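Local coordinates for protein imidazolonepropionase (PDB 2Q09) that hydrolyses the ring carbon-nitrogen bond of imidazolone-5-propanoate to give N-formimidoyl-L-glutamate, the third step of histidine degradation, at residues Y144-E149 and D188-T193. Sequence-based numbering, arbitrary orientation.
Sequences YGLTLE and DSWVET. With DI6 (3-[(4S)-2,5-dioxoimidazolidin-4-yl]propanoic acid), chain C.
Leu146 and Trp190 stand 9.0 Å apart at their CA atoms, where the loop running into helix 148-164 faces a turn of helix 187-204, and no hydrogen bond crosses between the two segments. A single indole bridges the distance. Trp190 holds CG anti to its own N (chi1 172°), which sends the benzo half of the ring off the helix and against the loop backbone. There Trp190 CH2 lies 3.4 Å from Leu146 C and also comes close to Thr147 N, the peptide sitting obliquely to the ring. Leu146, whose side chain crosses that of Trp190 at roughly a right angle, adds an apolar touch, Leu146 CD2 to Trp190 CZ2 at 4.1 Å. Both side chains also rest on Pro180, while Trp190 NE1 makes a weak hydrogen bond to Ala175 O. Elsewhere the loop is anchored by polar groups: Glu151 accepts from the backbone N of Gly145 and Leu146, Arg112 donates to their carbonyl oxygens, and Thr147, at the N-cap position, caps a backbone N just inside helix 148-164, its OG1 being hydrogen-bonded also to Asp150 OD2. Replacing Trp190 by an alanine removes the indole and is likely to open a gap beside the Leu146-Thr147 peptide and deprive Leu146 CD2 of its contact with the ring. Two residues before Leu146, Tyr144 turns to the active site, its OH donating to inhibitor carboxylate atom O9 at 2.7 Å. In this barrel of the amidohydrolase family, the contact thus illustrates a division of labour: across the two segments the join is apolar, while the loop's polar backbone atoms are met by Glu151 and Arg112.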
loop_
_atom_site.group_PDB
_atom_site.type_symbol
_atom_site.label_atom_id
_atom_site.label_comp_id
_atom_site.label_asym_id
_atom_site.label_seq_id
_atom_site.Cartn_x
_atom_site.Cartn_y
_atom_site.Cartn_z
ATOM N N TYR A 144 -3.679 11.551 -10.307
ATOM C CA TYR A 144 -3.954 11.496 -11.740
ATOM C C TYR A 144 -4.982 12.565 -12.123
ATOM O O TYR A 144 -5.540 12.537 -13.227
ATOM C CB TYR A 144 -4.461 10.107 -12.150
ATOM C CG TYR A 144 -3.388 9.034 -12.122
ATOM C CD1 TYR A 144 -2.156 9.243 -12.740
ATOM C CD2 TYR A 144 -3.604 7.809 -11.492
ATOM C CE1 TYR A 144 -1.163 8.267 -12.735
ATOM C CE2 TYR A 144 -2.620 6.817 -11.480
ATOM C CZ TYR A 144 -1.402 7.055 -12.105
ATOM O OH TYR A 144 -0.434 6.076 -12.108
ATOM N N GLY A 145 -5.219 13.500 -11.198
ATOM C CA GLY A 145 -6.173 14.567 -11.444
ATOM C C GLY A 145 -5.439 15.854 -11.774
ATOM O O GLY A 145 -5.727 16.515 -12.771
ATOM N N LEU A 146 -4.470 16.198 -10.934
ATOM C CA LEU A 146 -3.664 17.399 -11.121
ATOM C C LEU A 146 -4.455 18.710 -11.276
ATOM O O LEU A 146 -4.083 19.602 -12.055
ATOM C CB LEU A 146 -2.692 17.197 -12.292
ATOM C CG LEU A 146 -1.756 15.985 -12.103
ATOM C CD1 LEU A 146 -0.629 16.045 -13.133
ATOM C CD2 LEU A 146 -1.162 15.975 -10.698
ATOM N N THR A 147 -5.557 18.792 -10.533
ATOM C CA THR A 147 -6.411 19.984 -10.447
ATOM C C THR A 147 -7.032 19.774 -9.073
ATOM O O THR A 147 -7.075 18.640 -8.595
ATOM C CB THR A 147 -7.560 20.024 -11.490
ATOM O OG1 THR A 147 -8.584 19.097 -11.114
ATOM C CG2 THR A 147 -7.036 19.681 -12.888
ATOM N N LEU A 148 -7.505 20.830 -8.426
ATOM C CA LEU A 148 -8.100 20.651 -7.111
ATOM C C LEU A 148 -9.301 19.709 -7.160
ATOM O O LEU A 148 -9.347 18.721 -6.420
ATOM C CB LEU A 148 -8.516 21.998 -6.514
ATOM C CG LEU A 148 -9.004 21.973 -5.056
ATOM C CD1 LEU A 148 -8.856 23.363 -4.443
ATOM C CD2 LEU A 148 -10.461 21.501 -4.989
ATOM N N GLU A 149 -10.268 20.007 -8.021
ATOM C CA GLU A 149 -11.464 19.174 -8.112
ATOM C C GLU A 149 -11.190 17.718 -8.486
ATOM O O GLU A 149 -11.804 16.802 -7.941
ATOM C CB GLU A 149 -12.465 19.759 -9.115
ATOM C CG GLU A 149 -13.079 21.076 -8.673
ATOM C CD GLU A 149 -12.258 22.285 -9.081
ATOM O OE1 GLU A 149 -11.067 22.127 -9.429
ATOM O OE2 GLU A 149 -12.813 23.403 -9.052
ATOM N N ASP A 188 6.455 26.001 -9.611
ATOM C CA ASP A 188 6.297 26.541 -8.267
ATOM C C ASP A 188 4.898 27.067 -8.012
ATOM O O ASP A 188 4.431 27.102 -6.877
ATOM C CB ASP A 188 7.319 27.652 -8.033
ATOM C CG ASP A 188 8.724 27.113 -7.897
ATOM O OD1 ASP A 188 9.625 27.583 -8.620
ATOM O OD2 ASP A 188 8.928 26.212 -7.059
ATOM N N SER A 189 4.225 27.474 -9.080
ATOM C CA SER A 189 2.872 27.984 -8.968
ATOM C C SER A 189 1.962 26.808 -8.623
ATOM O O SER A 189 1.005 26.952 -7.861
ATOM C CB SER A 189 2.447 28.628 -10.289
ATOM O OG SER A 189 1.333 29.481 -10.097
ATOM N N TRP A 190 2.280 25.644 -9.183
ATOM C CA TRP A 190 1.501 24.436 -8.931
ATOM C C TRP A 190 1.717 24.027 -7.476
ATOM O O TRP A 190 0.788 23.614 -6.790
ATOM C CB TRP A 190 1.945 23.316 -9.883
ATOM C CG TRP A 190 1.333 21.976 -9.588
ATOM C CD1 TRP A 190 1.999 20.798 -9.393
ATOM C CD2 TRP A 190 -0.064 21.678 -9.441
ATOM N NE1 TRP A 190 1.104 19.785 -9.129
ATOM C CE2 TRP A 190 -0.166 20.297 -9.152
ATOM C CE3 TRP A 190 -1.239 22.444 -9.524
ATOM C CZ2 TRP A 190 -1.396 19.662 -8.948
ATOM C CZ3 TRP A 190 -2.468 21.810 -9.318
ATOM C CH2 TRP A 190 -2.532 20.431 -9.034
ATOM N N VAL A 191 2.950 24.147 -7.000
ATOM C CA VAL A 191 3.254 23.803 -5.620
ATOM C C VAL A 191 2.451 24.705 -4.677
ATOM O O VAL A 191 1.919 24.235 -3.670
ATOM C CB VAL A 191 4.766 23.942 -5.322
ATOM C CG1 VAL A 191 5.030 23.696 -3.842
ATOM C CG2 VAL A 191 5.548 22.942 -6.165
ATOM N N GLU A 192 2.351 25.992 -5.004
ATOM C CA GLU A 192 1.580 26.906 -4.162
ATOM C C GLU A 192 0.115 26.484 -4.096
ATOM O O GLU A 192 -0.517 26.551 -3.045
ATOM C CB GLU A 192 1.660 28.339 -4.691
ATOM C CG GLU A 192 2.781 29.171 -4.079
ATOM C CD GLU A 192 2.695 30.639 -4.460
ATOM O OE1 GLU A 192 3.495 31.438 -3.934
ATOM O OE2 GLU A 192 1.829 30.993 -5.290
ATOM N N THR A 193 -0.423 26.057 -5.231
ATOM C CA THR A 193 -1.812 25.621 -5.309
ATOM C C THR A 193 -2.078 24.440 -4.382
ATOM O O THR A 193 -3.083 24.407 -3.669
ATOM C CB THR A 193 -2.174 25.209 -6.744
ATOM O OG1 THR A 193 -2.105 26.353 -7.600
ATOM C CG2 THR A 193 -3.583 24.617 -6.789
HETATM N N1 DI6 C . 6.651 6.400 -10.002
HETATM C C2 DI6 C . 6.091 5.398 -10.713
HETATM O O2 DI6 C . 6.640 4.391 -11.122
HETATM C C3 DI6 C . 4.602 5.785 -10.888
HETATM N N4 DI6 C . 4.535 7.089 -10.191
HETATM C C5 DI6 C . 5.763 7.359 -9.708
HETATM O O5 DI6 C . 6.035 8.363 -9.064
HETATM C C6 DI6 C . 4.239 5.895 -12.362
HETATM C C7 DI6 C . 2.774 6.277 -12.585
HETATM C C8 DI6 C . 2.351 6.395 -14.057
HETATM O O9 DI6 C . 1.130 6.389 -14.305
HETATM O O10 DI6 C . 3.216 6.492 -14.965
#